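Local coordinates for SPD1 nuclease (Streptococcus pyogenes, PDB 2XGR), which is an extracellular, prophage-encoded DNase that probably cleaves nucleic acid with the help of a bound metal ion, as expected of the His-Me finger endonucleases, at residues H44-V49 against D205-L210; S50-P55 against N225-V230. All coordinates share one frame; numbering follows the deposited sequence.

Contact 1: H44-V49 against D205-L210; sequences HYKNTV and DSSGEL
Lys46 and Glu209 form an antiparallel non-hydrogen-bonded pair, flanked by backbone bonds from Leu210 N to Tyr45 O (2.8 Å) and from Asn47 N to Gly208 O (2.8 Å), where strand 39-46 runs beside the start of strand 209-214. Glu209 carries most of the polar side-chain contact. Its chain is extended beyond CG (chi2 178°), which carries the carboxylate up to His44 and Lys46. Glu209 OE1 lies at the edge of the His44 ring, near its plane, and takes a weak hydrogen bond from His44 ND1 at 3.3 Å; the ring and carboxylate planes stand 83° apart. On the other oxygen, Glu209 OE2, Lys46 NZ makes a salt bridge of 3.6 Å, and a water donates to both this atom and His44 O. The lysine chain bends at chi2 (-64°), folding back over CG of Glu209 to bring Lys46 NZ within 3.1 Å of Ser207 O, which it meets tilted from the carbonyl plane. That carbonyl belongs to the type I turn Asp205-Gly208, part of the hairpin joining strands 196-204 and 209-214. Asp205 OD1 braces the turn, accepting from Ser207 OG and, just beyond the turn, from Glu209 N, on opposite faces of its carboxylate. Leu210 provides the apolar part, with CD2 set against Asn47 CA at 3.6 Å and CD1 near Val49 CG2. The ammonium of Lys46 thus ties the edge strand to both the hairpin turn and Glu209, whose negative charge would tend to raise the proton affinity of His44.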
ATOM      1  N   HIS A  44     -11.778 -16.469 -11.128  1.00 16.08           N
ATOM      2  CA  HIS A  44     -13.155 -16.522 -11.664  1.00 18.97           C
ATOM      3  C   HIS A  44     -14.256 -16.101 -10.705  1.00 20.15           C
ATOM      4  O   HIS A  44     -15.419 -16.366 -10.968  1.00 21.84           O
ATOM      5  CB  HIS A  44     -13.436 -17.927 -12.288  1.00 19.06           C
ATOM      6  CG  HIS A  44     -12.412 -18.321 -13.290  1.00 16.46           C
ATOM      7  ND1 HIS A  44     -12.303 -17.720 -14.523  1.00 18.79           N
ATOM      8  CD2 HIS A  44     -11.392 -19.203 -13.213  1.00 13.67           C
ATOM      9  CE1 HIS A  44     -11.241 -18.200 -15.153  1.00 14.80           C
ATOM     10  NE2 HIS A  44     -10.685 -19.117 -14.388  1.00 20.03           N
ATOM     11  N   TYR A  45     -13.934 -15.393  -9.612  1.00 17.78           N
ATOM     12  CA  TYR A  45     -14.972 -14.710  -8.827  1.00 17.60           C
ATOM     13  C   TYR A  45     -15.244 -13.327  -9.411  1.00 18.28           C
ATOM     14  O   TYR A  45     -14.294 -12.623  -9.729  1.00 15.93           O
ATOM     15  CB  TYR A  45     -14.470 -14.467  -7.414  1.00 18.17           C
ATOM     16  CG  TYR A  45     -14.338 -15.695  -6.566  1.00 26.16           C
ATOM     17  CD1 TYR A  45     -15.460 -16.526  -6.360  1.00 37.13           C
ATOM     18  CD2 TYR A  45     -13.149 -15.987  -5.901  1.00 32.00           C
ATOM     19  CE1 TYR A  45     -15.381 -17.658  -5.547  1.00 38.68           C
ATOM     20  CE2 TYR A  45     -13.046 -17.138  -5.088  1.00 39.26           C
ATOM     21  CZ  TYR A  45     -14.181 -17.950  -4.903  1.00 42.81           C
ATOM     22  OH  TYR A  45     -14.122 -19.068  -4.085  1.00 39.70           O
ATOM     23  N   LYS A  46     -16.515 -12.914  -9.513  1.00 17.01           N
ATOM     24  CA  LYS A  46     -16.795 -11.520  -9.854  1.00 17.40           C
ATOM     25  C   LYS A  46     -16.314 -10.684  -8.672  1.00 16.82           C
ATOM     26  O   LYS A  46     -16.364 -11.126  -7.535  1.00 17.04           O
ATOM     27  CB  LYS A  46     -18.286 -11.263 -10.082  1.00 21.12           C
ATOM     28  CG  LYS A  46     -18.820 -11.848 -11.388  1.00 24.53           C
ATOM     29  CD  LYS A  46     -18.163 -11.194 -12.637  1.00 37.53           C
ATOM     30  CE  LYS A  46     -18.236 -12.189 -13.858  1.00 43.96           C
ATOM     31  NZ  LYS A  46     -17.984 -11.553 -15.194  1.00 45.00           N
ATOM     32  N   ASN A  47     -15.876  -9.461  -8.955  1.00 17.09           N
ATOM     33  CA  ASN A  47     -15.353  -8.611  -7.873  1.00 15.80           C
ATOM     34  C   ASN A  47     -16.419  -8.363  -6.792  1.00 16.23           C
ATOM     35  O   ASN A  47     -16.086  -8.091  -5.640  1.00 14.25           O
ATOM     36  CB  ASN A  47     -14.880  -7.274  -8.477  1.00 15.50           C
ATOM     37  CG  ASN A  47     -16.015  -6.506  -9.144  1.00 14.79           C
ATOM     38  OD1 ASN A  47     -16.318  -6.703 -10.359  1.00 20.25           O
ATOM     39  ND2 ASN A  47     -16.617  -5.620  -8.391  1.00 10.96           N
ATOM     40  N   THR A  48     -17.715  -8.450  -7.150  1.00 15.73           N
ATOM     41  CA  THR A  48     -18.782  -8.173  -6.199  1.00 16.73           C
ATOM     42  C   THR A  48     -18.901  -9.234  -5.114  1.00 17.71           C
ATOM     43  O   THR A  48     -19.642  -9.045  -4.122  1.00 18.65           O
ATOM     44  CB  THR A  48     -20.170  -8.070  -6.934  1.00 17.29           C
ATOM     45  OG1 THR A  48     -20.248  -9.155  -7.851  1.00 19.32           O
ATOM     46  CG2 THR A  48     -20.237  -6.748  -7.764  1.00 21.84           C
ATOM     47  N   VAL A  49     -18.157 -10.329  -5.225  1.00 16.35           N
ATOM     48  CA  VAL A  49     -18.174 -11.281  -4.126  1.00 16.65           C
ATOM     49  C   VAL A  49     -17.475 -10.769  -2.886  1.00 18.23           C
ATOM     50  O   VAL A  49     -17.766 -11.219  -1.789  1.00 15.04           O
ATOM     51  CB  VAL A  49     -17.578 -12.683  -4.433  1.00 19.58           C
ATOM     52  CG1 VAL A  49     -18.156 -13.235  -5.719  1.00 23.97           C
ATOM     53  CG2 VAL A  49     -16.019 -12.615  -4.477  1.00 17.84           C
ATOM     54  N   ASP A 205      -9.844  -8.070 -13.922  1.00 14.97           N
ATOM     55  CA  ASP A 205      -9.678  -8.091 -15.385  1.00 17.90           C
ATOM     56  C   ASP A 205     -10.839  -7.306 -16.054  1.00 18.76           C
ATOM     57  O   ASP A 205     -11.708  -6.742 -15.369  1.00 16.45           O
ATOM     58  CB  ASP A 205      -9.492  -9.540 -15.892  1.00 16.96           C
ATOM     59  CG  ASP A 205     -10.791 -10.350 -15.903  1.00 21.69           C
ATOM     60  OD1 ASP A 205     -11.900  -9.808 -15.645  1.00 21.01           O
ATOM     61  OD2 ASP A 205     -10.664 -11.586 -16.040  1.00 20.46           O
ATOM     62  N   SER A 206     -10.822  -7.220 -17.383  1.00 21.74           N
ATOM     63  CA  SER A 206     -11.809  -6.426 -18.136  1.00 25.70           C
ATOM     64  C   SER A 206     -13.223  -6.848 -17.787  1.00 25.84           C
ATOM     65  O   SER A 206     -14.153  -6.018 -17.844  1.00 26.93           O
ATOM     66  CB  SER A 206     -11.617  -6.663 -19.646  1.00 25.17           C
ATOM     67  OG  SER A 206     -10.247  -6.640 -19.949  1.00 31.21           O
ATOM     68  N   SER A 207     -13.403  -8.147 -17.535  1.00 26.09           N
ATOM     69  CA  SER A 207     -14.757  -8.646 -17.205  1.00 26.04           C
ATOM     70  C   SER A 207     -15.118  -8.573 -15.743  1.00 25.84           C
ATOM     71  O   SER A 207     -16.213  -8.985 -15.368  1.00 26.01           O
ATOM     72  CB  SER A 207     -15.070 -10.020 -17.810  1.00 27.80           C
ATOM     73  OG  SER A 207     -14.426 -11.091 -17.110  1.00 33.16           O
ATOM     74  N   GLY A 208     -14.286  -7.899 -14.931  1.00 21.16           N
ATOM     75  CA  GLY A 208     -14.652  -7.692 -13.515  1.00 20.03           C
ATOM     76  C   GLY A 208     -14.331  -8.878 -12.635  1.00 15.77           C
ATOM     77  O   GLY A 208     -14.773  -8.894 -11.501  1.00 19.90           O
ATOM     78  N   GLU A 209     -13.541  -9.846 -13.105  1.00 16.46           N
ATOM     79  CA  GLU A 209     -13.193 -11.010 -12.295  1.00 14.97           C
ATOM     80  C   GLU A 209     -11.923 -10.747 -11.478  1.00 15.20           C
ATOM     81  O   GLU A 209     -11.014 -10.077 -11.980  1.00 13.80           O
ATOM     82  CB  GLU A 209     -13.072 -12.316 -13.110  1.00 15.81           C
ATOM     83  CG  GLU A 209     -14.532 -12.782 -13.538  1.00 22.35           C
ATOM     84  CD  GLU A 209     -14.628 -14.031 -14.388  1.00 32.58           C
ATOM     85  OE1 GLU A 209     -13.614 -14.680 -14.728  1.00 31.95           O
ATOM     86  OE2 GLU A 209     -15.789 -14.356 -14.752  1.00 43.60           O
ATOM     87  N   LEU A 210     -11.855 -11.319 -10.273  1.00 13.07           N
ATOM     88  CA  LEU A 210     -10.697 -11.086  -9.389  1.00 12.30           C
ATOM     89  C   LEU A 210      -9.515 -11.902  -9.828  1.00 14.14           C
ATOM     90  O   LEU A 210      -9.633 -13.144 -10.075  1.00 16.54           O
ATOM     91  CB  LEU A 210     -11.070 -11.404  -7.958  1.00 10.31           C
ATOM     92  CG  LEU A 210     -12.169 -10.514  -7.424  1.00 11.58           C
ATOM     93  CD1 LEU A 210     -12.468 -10.830  -5.948  1.00 14.60           C
ATOM     94  CD2 LEU A 210     -11.735  -8.998  -7.628  1.00  9.65           C
TER
HETATM   95  O   HOH W   1     -17.404 -15.777 -13.258  1.00 29.33           O

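Contact 2: S50-P55 against N225-V230; sequences SSKLLP and NGVTTV
A single water joins the polar side chains of Ser50 and Asn225, and the two segments share no direct hydrogen bond. The loop after strand 39-46 passes beside the loop that leads into strand 228-233 of the large antiparallel sheet. Ser50 begins an ST turn in which its OG accepts from Lys52 N at 3.0 Å, with an N-H...O angle of 162°. This oxygen stands anti to its own backbone nitrogen (chi1 178°), a setting that lets it face both Lys52 N and the water, 2.7 Å from Ser50 OG. The same water accepts from Asn225 ND2 at 2.9 Å. The amide nitrogen, Asn225 ND2, also packs directly on the serine, 3.8 Å from Ser50 CA, so water and van der Waals contact together place the amide beside the ST turn.

Val227 is the apolar partner, its two methyls meeting different parts of the loop. CG1 approaches the aliphatic chain of Lys52 at CD, while CG2 faces Ser50 OG and Leu53. Because the lysine is extended from CB to NZ, its methylenes run past the valine and its ammonium reaches a salt bridge with Asp223 OD2. Asp223 is also bound through OD1 to the backbone N of Asn225 and of Val227, and thus holds the loop before strand 228-233 while pairing with the lysine of the other. Lys52 O in turn accepts from Gln200 NE2 and His77 NE2, fixing its loop to sheet strands 196-204 and 76-80. The apolar packing across the contact closes with Leu53 CD2 lying 4.2 Å from Val227 CG2.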
ATOM      1  N   SER A  50     -16.571  -9.807  -3.067  1.00 14.90           N
ATOM      2  CA  SER A  50     -15.806  -9.298  -1.911  1.00 15.20           C
ATOM      3  C   SER A  50     -16.426  -7.998  -1.439  1.00 16.08           C
ATOM      4  O   SER A  50     -16.948  -7.226  -2.218  1.00 19.59           O
ATOM      5  CB  SER A  50     -14.372  -8.991  -2.354  1.00 12.02           C
ATOM      6  OG  SER A  50     -13.669  -8.462  -1.215  1.00 12.13           O
ATOM      7  N   SER A  51     -16.457  -7.794  -0.157  1.00 15.50           N
ATOM      8  CA  SER A  51     -16.863  -6.486   0.363  1.00 15.65           C
ATOM      9  C   SER A  51     -15.673  -5.603   0.699  1.00 13.70           C
ATOM     10  O   SER A  51     -15.836  -4.532   1.269  1.00 15.62           O
ATOM     11  CB  SER A  51     -17.758  -6.690   1.616  1.00 18.01           C
ATOM     12  OG  SER A  51     -17.014  -7.274   2.693  1.00 22.86           O
ATOM     13  N   LYS A  52     -14.475  -6.051   0.333  1.00 12.51           N
ATOM     14  CA  LYS A  52     -13.261  -5.313   0.663  1.00 11.05           C
ATOM     15  C   LYS A  52     -12.788  -4.293  -0.346  1.00 10.79           C
ATOM     16  O   LYS A  52     -11.873  -3.519   0.005  1.00 10.07           O
ATOM     17  CB  LYS A  52     -12.109  -6.282   0.885  1.00 10.64           C
ATOM     18  CG  LYS A  52     -12.351  -7.222   2.092  1.00 12.51           C
ATOM     19  CD  LYS A  52     -11.099  -8.083   2.267  1.00 12.30           C
ATOM     20  CE  LYS A  52     -11.279  -9.135   3.409  1.00 12.11           C
ATOM     21  NZ  LYS A  52     -10.047  -9.980   3.593  1.00 12.18           N
ATOM     22  N   LEU A  53     -13.405  -4.263  -1.528  1.00  9.99           N
ATOM     23  CA  LEU A  53     -12.812  -3.577  -2.695  1.00  6.74           C
ATOM     24  C   LEU A  53     -13.633  -2.328  -3.023  1.00 10.97           C
ATOM     25  O   LEU A  53     -14.781  -2.140  -2.484  1.00 12.03           O
ATOM     26  CB  LEU A  53     -12.827  -4.520  -3.899  1.00  8.45           C
ATOM     27  CG  LEU A  53     -12.346  -5.973  -3.591  1.00  8.78           C
ATOM     28  CD1 LEU A  53     -12.330  -6.774  -4.875  1.00  9.53           C
ATOM     29  CD2 LEU A  53     -10.898  -5.824  -3.043  1.00  9.75           C
ATOM     30  N   LEU A  54     -13.070  -1.482  -3.869  1.00  9.74           N
ATOM     31  CA  LEU A  54     -13.858  -0.359  -4.467  1.00 10.09           C
ATOM     32  C   LEU A  54     -14.787  -0.970  -5.547  1.00  9.74           C
ATOM     33  O   LEU A  54     -14.444  -2.021  -6.154  1.00  9.39           O
ATOM     34  CB  LEU A  54     -12.908   0.655  -5.093  1.00  8.53           C
ATOM     35  CG  LEU A  54     -12.161   1.462  -4.041  1.00  7.05           C
ATOM     36  CD1 LEU A  54     -11.139   2.337  -4.755  1.00  9.46           C
ATOM     37  CD2 LEU A  54     -13.150   2.317  -3.233  1.00 15.05           C
ATOM     38  N   PRO A  55     -15.972  -0.350  -5.775  1.00 12.43           N
ATOM     39  CA  PRO A  55     -16.828  -0.840  -6.890  1.00 13.60           C
ATOM     40  C   PRO A  55     -16.055  -0.768  -8.222  1.00 13.36           C
ATOM     41  O   PRO A  55     -15.233   0.104  -8.437  1.00 14.37           O
ATOM     42  CB  PRO A  55     -17.999   0.167  -6.894  1.00 14.77           C
ATOM     43  CG  PRO A  55     -18.169   0.559  -5.446  1.00 19.46           C
ATOM     44  CD  PRO A  55     -16.619   0.769  -5.046  1.00 12.63           C
ATOM     45  N   ASN A 225     -11.731 -15.074  -1.152  1.00 13.05           N
ATOM     46  CA  ASN A 225     -12.020 -14.569  -2.515  1.00 13.42           C
ATOM     47  C   ASN A 225     -10.770 -14.262  -3.302  1.00 15.51           C
ATOM     48  O   ASN A 225     -10.832 -13.690  -4.386  1.00 14.90           O
ATOM     49  CB  ASN A 225     -12.893 -13.323  -2.434  1.00 12.89           C
ATOM     50  CG  ASN A 225     -14.187 -13.586  -1.747  1.00 13.58           C
ATOM     51  OD1 ASN A 225     -14.898 -14.570  -2.069  1.00 15.99           O
ATOM     52  ND2 ASN A 225     -14.539 -12.718  -0.830  1.00 11.00           N
ATOM     53  N   GLY A 226      -9.608 -14.643  -2.761  1.00 10.97           N
ATOM     54  CA  GLY A 226      -8.417 -14.371  -3.482  1.00  8.82           C
ATOM     55  C   GLY A 226      -7.780 -12.981  -3.289  1.00  8.96           C
ATOM     56  O   GLY A 226      -6.833 -12.670  -3.991  1.00 11.04           O
ATOM     57  N   VAL A 227      -8.304 -12.211  -2.340  1.00  6.72           N
ATOM     58  CA  VAL A 227      -7.761 -10.859  -2.035  1.00  8.45           C
ATOM     59  C   VAL A 227      -6.608 -11.075  -1.047  1.00  8.43           C
ATOM     60  O   VAL A 227      -6.741 -11.828  -0.081  1.00  8.86           O
ATOM     61  CB  VAL A 227      -8.860 -10.029  -1.380  1.00  8.26           C
ATOM     62  CG1 VAL A 227      -8.292  -8.591  -0.946  1.00  6.72           C
ATOM     63  CG2 VAL A 227     -10.013  -9.914  -2.395  1.00 11.23           C
ATOM     64  N   THR A 228      -5.459 -10.424  -1.298  1.00  6.31           N
ATOM     65  CA  THR A 228      -4.238 -10.637  -0.492  1.00  7.13           C
ATOM     66  C   THR A 228      -4.022  -9.500   0.471  1.00  7.60           C
ATOM     67  O   THR A 228      -4.294  -8.364   0.113  1.00  7.37           O
ATOM     68  CB  THR A 228      -3.021 -10.715  -1.403  1.00  6.65           C
ATOM     69  OG1 THR A 228      -3.169 -11.829  -2.281  1.00  9.81           O
ATOM     70  CG2 THR A 228      -1.707 -10.991  -0.625  1.00  8.50           C
ATOM     71  N   THR A 229      -3.684  -9.840   1.713  1.00  6.01           N
ATOM     72  CA  THR A 229      -3.359  -8.823   2.708  1.00  6.58           C
ATOM     73  C   THR A 229      -1.979  -9.120   3.263  1.00  8.95           C
ATOM     74  O   THR A 229      -1.676 -10.265   3.583  1.00  8.90           O
ATOM     75  CB  THR A 229      -4.395  -8.861   3.841  1.00  9.35           C
ATOM     76  OG1 THR A 229      -5.713  -8.690   3.287  1.00  9.76           O
ATOM     77  CG2 THR A 229      -4.155  -7.713   4.919  1.00  9.34           C
ATOM     78  N   VAL A 230      -1.179  -8.065   3.426  1.00  6.79           N
ATOM     79  CA  VAL A 230       0.172  -8.150   4.006  1.00  5.88           C
ATOM     80  C   VAL A 230       0.161  -7.193   5.196  1.00  7.34           C
ATOM     81  O   VAL A 230      -0.296  -6.026   5.050  1.00  7.43           O
ATOM     82  CB  VAL A 230       1.215  -7.661   2.921  1.00  5.19           C
ATOM     83  CG1 VAL A 230       2.532  -7.464   3.643  1.00  8.06           C
ATOM     84  CG2 VAL A 230       1.338  -8.752   1.863  1.00  8.12           C
TER
HETATM   85  O   HOH W   2     -12.861 -10.650   0.187  1.00 14.03           O

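In the fold
Both contacts involve one run of chain, first as the end of strand 39-46 and the short 3-10 segment after it, then as the loop beyond, and both reach the same antiparallel sheet. Contact 1, the more peripheral and partly buried, joins two neighbouring strands through backbone pairing and charged groups. Contact 2 lies nearer the centre of the chain yet at the surface, is about half as extensive, and relies on water and sparse apolar packing between a loop and the residues just before a strand. Their centres are 11 Å apart, and they touch: Leu210 CD2 of contact 1 packs on Leu53 CD1 at 3.6 Å, and Val49 and Tyr45 lie against Asn225, making a continuous patch.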